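Local coordinates for protein lysyl oxidase (Pichia pastoris, PDB 1W7C) that probably oxidises primary amines, lysine side chains among them, with the help of copper and a topaquinone cofactor formed from one of its own tyrosines, at residues L146-N151 with Y167-H173; W313-G318 with I359-N365; Y356-S360 with S615-T620. One frame throughout, in Å; residues are numbered along the deposited sequence.

Interaction 1 (L146-N151 with Y167-H173); sequences LNKNLN and YEDMGCH. With NAG (2-acetamido-2-deoxy-beta-D-glucopyranose), chain R.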
loop_
_atom_site.group_PDB
_atom_site.type_symbol
_atom_site.label_atom_id
_atom_site.label_comp_id
_atom_site.label_asym_id
_atom_site.label_seq_id
_atom_site.Cartn_x
_atom_site.Cartn_y
_atom_site.Cartn_z
ATOM N N LEU A 146 30.179 33.183 8.685
ATOM C CA LEU A 146 30.961 32.047 8.252
ATOM C C LEU A 146 32.016 32.449 7.227
ATOM O O LEU A 146 33.145 32.003 7.314
ATOM C CB LEU A 146 30.059 30.935 7.714
ATOM C CG LEU A 146 29.244 30.182 8.769
ATOM C CD1 LEU A 146 28.487 29.061 8.101
ATOM C CD2 LEU A 146 30.131 29.630 9.854
ATOM N N ASN A 147 31.673 33.312 6.289
ATOM C CA ASN A 147 32.652 33.769 5.303
ATOM C C ASN A 147 33.807 34.529 5.968
ATOM O O ASN A 147 34.964 34.355 5.606
ATOM C CB ASN A 147 31.973 34.630 4.260
ATOM C CG ASN A 147 32.918 35.049 3.140
ATOM O OD1 ASN A 147 33.410 34.206 2.366
ATOM N ND2 ASN A 147 33.176 36.353 3.043
ATOM N N LYS A 148 33.477 35.333 6.979
ATOM C CA LYS A 148 34.469 36.097 7.742
ATOM C C LYS A 148 35.501 35.173 8.412
ATOM O O LYS A 148 36.685 35.482 8.466
ATOM C CB LYS A 148 33.763 36.977 8.787
ATOM C CG LYS A 148 34.657 37.956 9.537
ATOM C CD LYS A 148 33.800 38.912 10.388
ATOM C CE LYS A 148 34.664 39.967 11.111
ATOM N NZ LYS A 148 33.878 41.204 11.420
ATOM N N ASN A 149 35.048 34.026 8.900
ATOM C CA ASN A 149 35.936 33.068 9.557
ATOM C C ASN A 149 36.629 32.078 8.614
ATOM O O ASN A 149 37.810 31.758 8.793
ATOM C CB ASN A 149 35.165 32.310 10.634
ATOM C CG ASN A 149 34.983 33.127 11.881
ATOM O OD1 ASN A 149 35.764 33.004 12.831
ATOM N ND2 ASN A 149 33.979 34.000 11.884
ATOM N N LEU A 150 35.896 31.590 7.623
ATOM C CA LEU A 150 36.386 30.514 6.755
ATOM C C LEU A 150 37.210 31.017 5.570
ATOM O O LEU A 150 37.962 30.238 4.986
ATOM C CB LEU A 150 35.229 29.623 6.259
ATOM C CG LEU A 150 34.459 28.908 7.381
ATOM C CD1 LEU A 150 33.267 28.186 6.779
ATOM C CD2 LEU A 150 35.320 27.912 8.154
ATOM N N ASN A 151 37.108 32.306 5.239
ATOM C CA ASN A 151 37.840 32.861 4.101
ATOM C C ASN A 151 39.080 33.684 4.489
ATOM O O ASN A 151 39.523 34.538 3.726
ATOM C CB ASN A 151 36.908 33.698 3.216
ATOM C CG ASN A 151 37.434 33.869 1.798
ATOM O OD1 ASN A 151 38.064 32.957 1.240
ATOM N ND2 ASN A 151 37.166 35.044 1.209
ATOM N N TYR A 167 38.387 27.343 -1.541
ATOM C CA TYR A 167 37.165 27.862 -0.938
ATOM C C TYR A 167 36.072 28.216 -1.950
ATOM O O TYR A 167 34.903 27.941 -1.693
ATOM C CB TYR A 167 37.513 29.080 -0.103
ATOM C CG TYR A 167 36.362 29.739 0.635
ATOM C CD1 TYR A 167 35.775 29.135 1.743
ATOM C CD2 TYR A 167 35.897 30.995 0.253
ATOM C CE1 TYR A 167 34.759 29.753 2.443
ATOM C CE2 TYR A 167 34.882 31.624 0.954
ATOM C CZ TYR A 167 34.310 30.995 2.043
ATOM O OH TYR A 167 33.322 31.624 2.754
ATOM N N GLU A 168 36.459 28.757 -3.114
ATOM C CA GLU A 168 35.498 29.183 -4.133
ATOM C C GLU A 168 34.679 28.005 -4.678
ATOM O O GLU A 168 33.601 28.201 -5.248
ATOM C CB GLU A 168 36.211 29.850 -5.317
ATOM C CG GLU A 168 36.699 31.271 -5.073
ATOM C CD GLU A 168 37.720 31.364 -3.966
ATOM O OE1 GLU A 168 37.503 32.201 -3.062
ATOM O OE2 GLU A 168 38.730 30.599 -3.994
ATOM N N ASP A 169 35.220 26.790 -4.547
ATOM C CA ASP A 169 34.628 25.595 -5.141
ATOM C C ASP A 169 33.814 24.775 -4.145
ATOM O O ASP A 169 33.384 23.672 -4.469
ATOM C CB ASP A 169 35.740 24.706 -5.737
ATOM C CG ASP A 169 36.420 25.326 -6.909
ATOM O OD1 ASP A 169 35.964 26.383 -7.369
ATOM O OD2 ASP A 169 37.414 24.805 -7.444
ATOM N N MET A 170 33.610 25.298 -2.941
ATOM C CA MET A 170 32.788 24.647 -1.929
ATOM C C MET A 170 31.789 25.648 -1.345
ATOM O O MET A 170 31.882 26.865 -1.560
ATOM C CB MET A 170 33.682 24.023 -0.840
ATOM C CG MET A 170 34.308 25.038 0.122
ATOM S SD MET A 170 35.489 24.331 1.256
ATOM C CE MET A 170 36.816 23.810 0.121
ATOM N N GLY A 171 30.846 25.116 -0.593
ATOM C CA GLY A 171 29.869 25.923 0.092
ATOM C C GLY A 171 29.707 25.434 1.514
ATOM O O GLY A 171 29.438 24.252 1.772
ATOM N N CYS A 172 29.860 26.350 2.457
ATOM C CA CYS A 172 29.799 26.012 3.868
ATOM C C CYS A 172 28.517 26.601 4.438
ATOM O O CYS A 172 28.073 27.688 4.020
ATOM C CB CYS A 172 31.067 26.520 4.582
ATOM S SG CYS A 172 32.601 25.885 3.793
ATOM N N HIS A 173 27.910 25.863 5.356
ATOM C CA HIS A 173 26.540 26.123 5.806
ATOM C C HIS A 173 26.282 25.438 7.162
ATOM O O HIS A 173 27.093 24.658 7.646
ATOM C CB HIS A 173 25.540 25.628 4.754
ATOM C CG HIS A 173 25.715 24.191 4.401
ATOM N ND1 HIS A 173 24.856 23.213 4.834
ATOM C CD2 HIS A 173 26.671 23.559 3.677
ATOM C CE1 HIS A 173 25.274 22.034 4.404
ATOM N NE2 HIS A 173 26.377 22.216 3.702
HETATM C C1 NAG R . 37.663 35.130 -0.145
HETATM C C2 NAG R . 36.701 36.129 -0.838
HETATM C C3 NAG R . 37.180 36.493 -2.248
HETATM C C4 NAG R . 38.645 36.905 -2.206
HETATM C C5 NAG R . 39.477 35.862 -1.465
HETATM C C6 NAG R . 40.935 36.309 -1.410
HETATM C C7 NAG R . 34.271 36.091 -0.371
HETATM C C8 NAG R . 32.965 35.415 -0.700
HETATM N N2 NAG R . 35.365 35.551 -0.918
HETATM O O3 NAG R . 36.418 37.558 -2.792
HETATM O O4 NAG R . 39.151 37.067 -3.514
HETATM O O5 NAG R . 38.968 35.673 -0.157
HETATM O O6 NAG R . 41.530 35.876 -0.211
HETATM O O7 NAG R . 34.279 37.070 0.370
#
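Tyr167 and Asn147 make the hydrogen bond of this contact: the phenol OH of Tyr167 donates to OD1 of Asn147 over 2.6 Å, lying in the plane of the carbonyl and on one of its lone pairs. With its CG anti to the backbone N (chi1 -175°), Asn147 swings its amide off the helix towards the phenol. The other end of the same amide is also used, since Asn147 ND2 donates to O7 of the N-acetylglucosamine at 3.0 Å. An asparagine suits this place because its carbonyl and its NH2 serve two partners at once, which fixes which way round the amide sits. The sugar itself is carried by Asn151, whose ND2 is bonded to its C1, while Asn151 OD1 and Glu168 OE1 both turn to Arg156.

Helix 136-150 ends at this point, and Asn151 is the first residue to leave helical geometry. The helix lies across a five-stranded antiparallel sheet whose outer strand 170-180 supplies Cys172, a helix-on-sheet layer of the alpha+beta kind, consistent with the small domains that accompany the catalytic domain in copper amine oxidases. Cys172 is tied by a disulfide to Cys193 on the next strand.

The aromatic contacts belong to Tyr167. Asn151 CB sits over one face of its ring, 4.1 Å from the centroid, in a CH-pi contact, and the Asn151 amide is only 17° from parallel with the ring. Asn147 OD1 and N2 of the sugar lie at the edge.

The apolar contacts come from Leu150. Its CB meets Tyr167 CE1 obliquely at 3.8 Å, and its CD1 reaches Cys172 CB at 3.5 Å. The CB bond of Leu150 points at the other segment, which leaves CB against the ring and sends the CD1 methyl on to Cys172; farther on the leucine packs against Phe211 and Tyr228.

Interaction 2 (W313-G318 with I359-N365); sequences WSRDTG and ISYGVGN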
loop_
_atom_site.group_PDB
_atom_site.type_symbol
_atom_site.label_atom_id
_atom_site.label_comp_id
_atom_site.label_asym_id
_atom_site.label_seq_id
_atom_site.Cartn_x
_atom_site.Cartn_y
_atom_site.Cartn_z
ATOM N N TRP A 313 -4.943 27.033 1.011
ATOM C CA TRP A 313 -3.489 26.967 0.851
ATOM C C TRP A 313 -2.790 27.872 1.839
ATOM O O TRP A 313 -3.170 29.048 1.996
ATOM C CB TRP A 313 -3.134 27.417 -0.578
ATOM C CG TRP A 313 -1.703 27.149 -0.911
ATOM C CD1 TRP A 313 -0.627 27.988 -0.706
ATOM C CD2 TRP A 313 -1.183 25.975 -1.531
ATOM N NE1 TRP A 313 0.525 27.385 -1.152
ATOM C CE2 TRP A 313 0.210 26.147 -1.658
ATOM C CE3 TRP A 313 -1.760 24.784 -2.012
ATOM C CZ2 TRP A 313 1.025 25.193 -2.249
ATOM C CZ3 TRP A 313 -0.939 23.838 -2.620
ATOM C CH2 TRP A 313 0.434 24.042 -2.715
ATOM N N SER A 314 -1.747 27.351 2.479
ATOM C CA SER A 314 -0.888 28.145 3.352
ATOM C C SER A 314 0.569 28.005 2.986
ATOM O O SER A 314 0.998 26.987 2.437
ATOM C CB SER A 314 -1.071 27.750 4.810
ATOM O OG SER A 314 -0.464 26.489 5.100
ATOM N N ARG A 315 1.325 29.051 3.308
ATOM C CA ARG A 315 2.765 29.026 3.152
ATOM C C ARG A 315 3.400 27.904 3.979
ATOM O O ARG A 315 4.293 27.188 3.499
ATOM C CB ARG A 315 3.314 30.399 3.547
ATOM C CG ARG A 315 4.803 30.482 3.649
ATOM C CD ARG A 315 5.292 30.460 5.134
ATOM N NE ARG A 315 6.744 30.438 5.214
ATOM C CZ ARG A 315 7.448 29.679 5.993
ATOM N NH1 ARG A 315 6.872 28.859 6.867
ATOM N NH2 ARG A 315 8.762 29.749 5.941
ATOM N N ASP A 316 2.928 27.710 5.202
ATOM C CA ASP A 316 3.549 26.716 6.068
ATOM C C ASP A 316 3.389 25.289 5.526
ATOM O O ASP A 316 4.360 24.531 5.510
ATOM C CB ASP A 316 2.944 26.725 7.467
ATOM C CG ASP A 316 3.307 27.942 8.306
ATOM O OD1 ASP A 316 4.179 28.767 7.908
ATOM O OD2 ASP A 316 2.693 28.134 9.389
ATOM N N THR A 317 2.176 24.940 5.112
ATOM C CA THR A 317 1.863 23.514 4.963
ATOM C C THR A 317 1.394 23.149 3.548
ATOM O O THR A 317 1.247 21.950 3.271
ATOM C CB THR A 317 0.799 23.043 5.929
ATOM O OG1 THR A 317 -0.423 23.767 5.697
ATOM C CG2 THR A 317 1.182 23.264 7.404
ATOM N N GLY A 318 1.088 24.093 2.660
ATOM C CA GLY A 318 0.490 23.743 1.396
ATOM C C GLY A 318 -1.019 23.618 1.499
ATOM O O GLY A 318 -1.666 24.448 2.099
ATOM N N ILE A 359 7.888 22.727 7.877
ATOM C CA ILE A 359 6.994 23.893 7.853
ATOM C C ILE A 359 7.712 25.188 8.267
ATOM O O ILE A 359 7.252 26.253 7.919
ATOM C CB ILE A 359 5.688 23.691 8.691
ATOM C CG1 ILE A 359 5.923 23.719 10.206
ATOM C CG2 ILE A 359 4.933 22.470 8.194
ATOM C CD1 ILE A 359 4.624 23.718 10.988
ATOM N N SER A 360 8.821 25.084 9.016
ATOM C CA SER A 360 9.620 26.279 9.262
ATOM C C SER A 360 10.169 26.854 7.954
ATOM O O SER A 360 10.167 28.062 7.778
ATOM C CB SER A 360 10.739 26.038 10.265
ATOM O OG SER A 360 11.832 25.300 9.757
ATOM N N TYR A 361 10.622 26.007 7.050
ATOM C CA TYR A 361 11.100 26.429 5.735
ATOM C C TYR A 361 9.932 26.830 4.839
ATOM O O TYR A 361 10.070 27.700 4.001
ATOM C CB TYR A 361 11.920 25.318 5.073
ATOM C CG TYR A 361 13.198 25.054 5.806
ATOM C CD1 TYR A 361 13.299 24.056 6.752
ATOM C CD2 TYR A 361 14.295 25.863 5.594
ATOM C CE1 TYR A 361 14.477 23.856 7.455
ATOM C CE2 TYR A 361 15.478 25.674 6.278
ATOM C CZ TYR A 361 15.570 24.671 7.214
ATOM O OH TYR A 361 16.705 24.449 7.945
ATOM N N GLY A 362 8.810 26.146 4.993
ATOM C CA GLY A 362 7.610 26.338 4.207
ATOM C C GLY A 362 7.431 25.175 3.245
ATOM O O GLY A 362 8.324 24.872 2.460
ATOM N N VAL A 363 6.259 24.545 3.287
ATOM C CA VAL A 363 5.883 23.501 2.339
ATOM C C VAL A 363 5.078 24.102 1.171
ATOM O O VAL A 363 5.078 23.560 0.058
ATOM C CB VAL A 363 5.045 22.404 3.084
ATOM C CG1 VAL A 363 4.550 21.323 2.160
ATOM C CG2 VAL A 363 5.850 21.780 4.234
ATOM N N GLY A 364 4.415 25.247 1.407
ATOM C CA GLY A 364 3.513 25.882 0.456
ATOM C C GLY A 364 4.093 27.040 -0.342
ATOM O O GLY A 364 3.347 27.774 -1.001
ATOM N N ASN A 365 5.409 27.197 -0.290
ATOM C CA ASN A 365 6.094 28.302 -0.970
ATOM C C ASN A 365 7.134 27.817 -1.964
ATOM O O ASN A 365 8.176 28.449 -2.138
ATOM C CB ASN A 365 6.727 29.264 0.048
ATOM C CG ASN A 365 7.728 28.584 0.950
ATOM O OD1 ASN A 365 7.914 27.360 0.887
ATOM N ND2 ASN A 365 8.352 29.367 1.844
#
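Arg315 points its guanidinium at two carbonyls of helix 358-361, those of Ile359 and Ser360. Its NH2 donates to Ser360 O over 2.9 Å, almost straight (173°) and in the guanidinium plane, although it comes in above the plane of that carbonyl. NH1 makes a weaker, bent bond to Ile359 O at 2.8 Å and also holds OD1 of its neighbour Asp316 in a salt bridge. The chain bends at chi2 (-103°), which turns the group from the hairpin to the helix end. Gly362 CA lies over one face of the guanidinium, a place where any side chain would press on the arginine. Asn365 runs beside Arg315 in the same direction, its amide about 70° from the guanidinium plane; its ND2 bonds to Tyr361 O and to Glu388, which also pairs with Arg315 NE.

Trp313 approaches by its edge. NE1 gives its hydrogen to Gly364 O at 2.9 Å, with the acceptor close to the indole plane and the donor on a lone pair of the carbonyl. Gly364 has to be a glycine: a CB there would run into Ser314 O, which instead lies 3.4 Å from Gly364 CA in a CA-H...O contact. Gly364 N bonds to Arg315 O, and Val363 N to Asp316 O, so the loop is held by its backbone too.

Ile359 CG2 and Thr317 CG2 lie side by side, 3.9 Å apart, while Val363 CG1 rests against Thr317 O.

Ser314 OG accepts from Thr317 N in an ST motif that shapes the tight connection of the beta hairpin formed by strands 307-314 and 318-326. That hairpin end grips the end of the short helix that begins with Asp358, the predicted catalytic base, in the copper amine oxidase domain.

Interaction 3 (Y356-S360 with S615-T620); sequences YSDIS and STALNT. With IMD (imidazole), chain P.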
loop_
_atom_site.group_PDB
_atom_site.type_symbol
_atom_site.label_atom_id
_atom_site.label_comp_id
_atom_site.label_asym_id
_atom_site.label_seq_id
_atom_site.Cartn_x
_atom_site.Cartn_y
_atom_site.Cartn_z
ATOM N N TYR A 356 15.156 18.622 10.829
ATOM C CA TYR A 356 14.384 19.627 10.114
ATOM C C TYR A 356 12.918 19.627 10.508
ATOM O O TYR A 356 12.293 18.558 10.618
ATOM C CB TYR A 356 14.453 19.446 8.578
ATOM C CG TYR A 356 15.828 19.586 7.981
ATOM C CD1 TYR A 356 16.385 18.566 7.224
ATOM C CD2 TYR A 356 16.585 20.719 8.210
ATOM C CE1 TYR A 356 17.654 18.663 6.712
ATOM C CE2 TYR A 356 17.855 20.848 7.664
ATOM C CZ TYR A 356 18.400 19.813 6.946
ATOM O OH TYR A 356 19.698 19.942 6.495
ATOM N N SER A 357 12.373 20.841 10.607
ATOM C CA SER A 357 10.945 21.110 10.545
ATOM C C SER A 357 10.644 21.725 9.198
ATOM O O SER A 357 11.000 22.865 8.923
ATOM C CB SER A 357 10.579 22.121 11.616
ATOM O OG SER A 357 9.312 22.743 11.340
ATOM N N ASP A 358 9.990 20.989 8.310
ATOM C CA ASP A 358 9.798 21.485 6.968
ATOM C C ASP A 358 8.786 22.621 6.891
ATOM O O ASP A 358 8.888 23.465 6.000
ATOM C CB ASP A 358 9.478 20.344 6.014
ATOM C CG ASP A 358 10.705 19.620 5.553
ATOM O OD1 ASP A 358 11.830 20.153 5.690
ATOM O OD2 ASP A 358 10.641 18.496 5.072
ATOM N N ILE A 359 7.888 22.727 7.877
ATOM C CA ILE A 359 6.994 23.893 7.853
ATOM C C ILE A 359 7.712 25.188 8.267
ATOM O O ILE A 359 7.252 26.253 7.919
ATOM C CB ILE A 359 5.688 23.691 8.691
ATOM C CG1 ILE A 359 5.923 23.719 10.206
ATOM C CG2 ILE A 359 4.933 22.470 8.194
ATOM C CD1 ILE A 359 4.624 23.718 10.988
ATOM N N SER A 360 8.821 25.084 9.016
ATOM C CA SER A 360 9.620 26.279 9.262
ATOM C C SER A 360 10.169 26.854 7.954
ATOM O O SER A 360 10.167 28.062 7.778
ATOM C CB SER A 360 10.739 26.038 10.265
ATOM O OG SER A 360 11.832 25.300 9.757
ATOM N N SER A 615 2.207 21.718 15.240
ATOM C CA SER A 615 3.497 22.381 15.165
ATOM C C SER A 615 3.267 23.757 14.615
ATOM O O SER A 615 2.122 24.089 14.243
ATOM C CB SER A 615 4.457 21.598 14.260
ATOM O OG SER A 615 5.774 22.128 14.350
ATOM N N THR A 616 4.311 24.568 14.574
ATOM C CA THR A 616 4.266 25.898 13.947
ATOM C C THR A 616 5.550 26.126 13.199
ATOM O O THR A 616 6.541 25.446 13.456
ATOM C CB THR A 616 4.106 27.032 15.018
ATOM O OG1 THR A 616 5.346 27.255 15.680
ATOM C CG2 THR A 616 3.043 26.728 16.041
ATOM N N ALA A 617 5.574 27.137 12.354
ATOM C CA ALA A 617 6.786 27.532 11.647
ATOM C C ALA A 617 7.837 28.106 12.610
ATOM O O ALA A 617 8.973 28.273 12.222
ATOM C CB ALA A 617 6.474 28.574 10.572
ATOM N N LEU A 618 7.391 28.430 13.823
ATOM C CA LEU A 618 8.182 29.047 14.855
ATOM C C LEU A 618 8.681 28.040 15.890
ATOM O O LEU A 618 9.363 28.424 16.840
ATOM C CB LEU A 618 7.356 30.167 15.524
ATOM C CG LEU A 618 6.908 31.283 14.569
ATOM C CD1 LEU A 618 6.095 32.320 15.332
ATOM C CD2 LEU A 618 8.130 31.910 13.863
ATOM N N ASN A 619 8.394 26.748 15.690
ATOM C CA ASN A 619 8.786 25.740 16.673
ATOM C C ASN A 619 10.263 25.351 16.674
ATOM O O ASN A 619 10.845 25.123 17.726
ATOM C CB ASN A 619 7.975 24.432 16.504
ATOM C CG ASN A 619 6.795 24.355 17.433
ATOM O OD1 ASN A 619 6.107 25.369 17.641
ATOM N ND2 ASN A 619 6.463 23.153 17.899
ATOM N N THR A 620 10.874 25.237 15.490
ATOM C CA THR A 620 12.067 24.398 15.357
ATOM C C THR A 620 13.254 24.786 16.236
ATOM O O THR A 620 13.913 23.907 16.795
ATOM C CB THR A 620 12.479 24.271 13.887
ATOM O OG1 THR A 620 13.462 23.247 13.711
ATOM C CG2 THR A 620 13.097 25.530 13.303
HETATM N N1 IMD P . 16.147 19.953 3.155
HETATM C C2 IMD P . 14.883 19.579 3.493
HETATM N N3 IMD P . 14.479 20.432 4.479
HETATM C C4 IMD P . 15.461 21.318 4.735
HETATM C C5 IMD P . 16.521 21.011 3.907
HETATM O O HOH W 1 9.151 24.791 13.138
HETATM O O HOH W 2 14.307 23.022 11.011
#
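Ser360 and Ala617 bring their CA atoms within 3.9 Å of each other, where the short helix beginning at Asp358 meets the type I turn Thr616 to Asn619. Ala617 suits so close an approach: its CB, all the side chain it has, touches Ile359 O, and its own O faces Ser360 CB. Ile359 reaches the start of the turn and the residue before it. With chi2 at 172° its CG1-CD1 arm is extended, which carries Ile359 CD1 to within 3.4 Å of Thr616 C and against Ser615.

Ser357 is the N-cap of the helix. Its OG, anti to the backbone N (chi1 161°), accepts a weak bond from Ser360 N and is also bonded to Glu339; in return Ser360 OG donates to Ser357 O at 2.7 Å, in the plane of that carbonyl. Ser357 CB and Thr620 CB meet at 3.7 Å, and the Thr620 methyl CG2 lies beside Ser360 OG. On the turn, Thr616 OG1 accepts from Leu618 N in an ST turn and donates to Asn619 OD1.

At the far end of the segment, Tyr356 presents one ring face to a bound imidazole, probably from the crystallisation liquor and also hydrogen-bonded to Asn437. Its C4 lies 3.5 Å above the ring centre, while its N3 donates to Asp358 OD1 at 2.9 Å, nearly straight. Replacing Tyr356 by an alanine would probably leave the imidazole freer to tilt about its polar bonds, and Gln463 without its phenol partner.

Across the contact, polar groups meet through water. One water donates to both Ser357 OG and Thr616 O at 2.7 Å and accepts a weak bond from Thr620 N; another joins Ser357 N to Thr620 OG1. Hydroxyl and backbone groups both hold these waters, so the helix start beside the predicted proton acceptor is tied to the loop by bound water and close van der Waals contact.

In the fold
Interactions 2 and 3 are both buried in the copper amine oxidase domain, their centres about 10 Å apart, and both hold helix 358-361: interaction 3 at its start, interaction 2 at its end, with Ile359 and Ser360 serving in each. They also meet directly, Ala617 packing against Arg315 and Asp316. Interaction 1 lies towards the surface, its centre some 27 to 29 Å from the other two, and joins a helix to a different sheet. The chemistry follows the setting: a glycan, a phenol-amide bond and a disulfide in interaction 1, an arginine with backbone carbonyls and glycines in interaction 2, water bridges and small side chains in interaction 3.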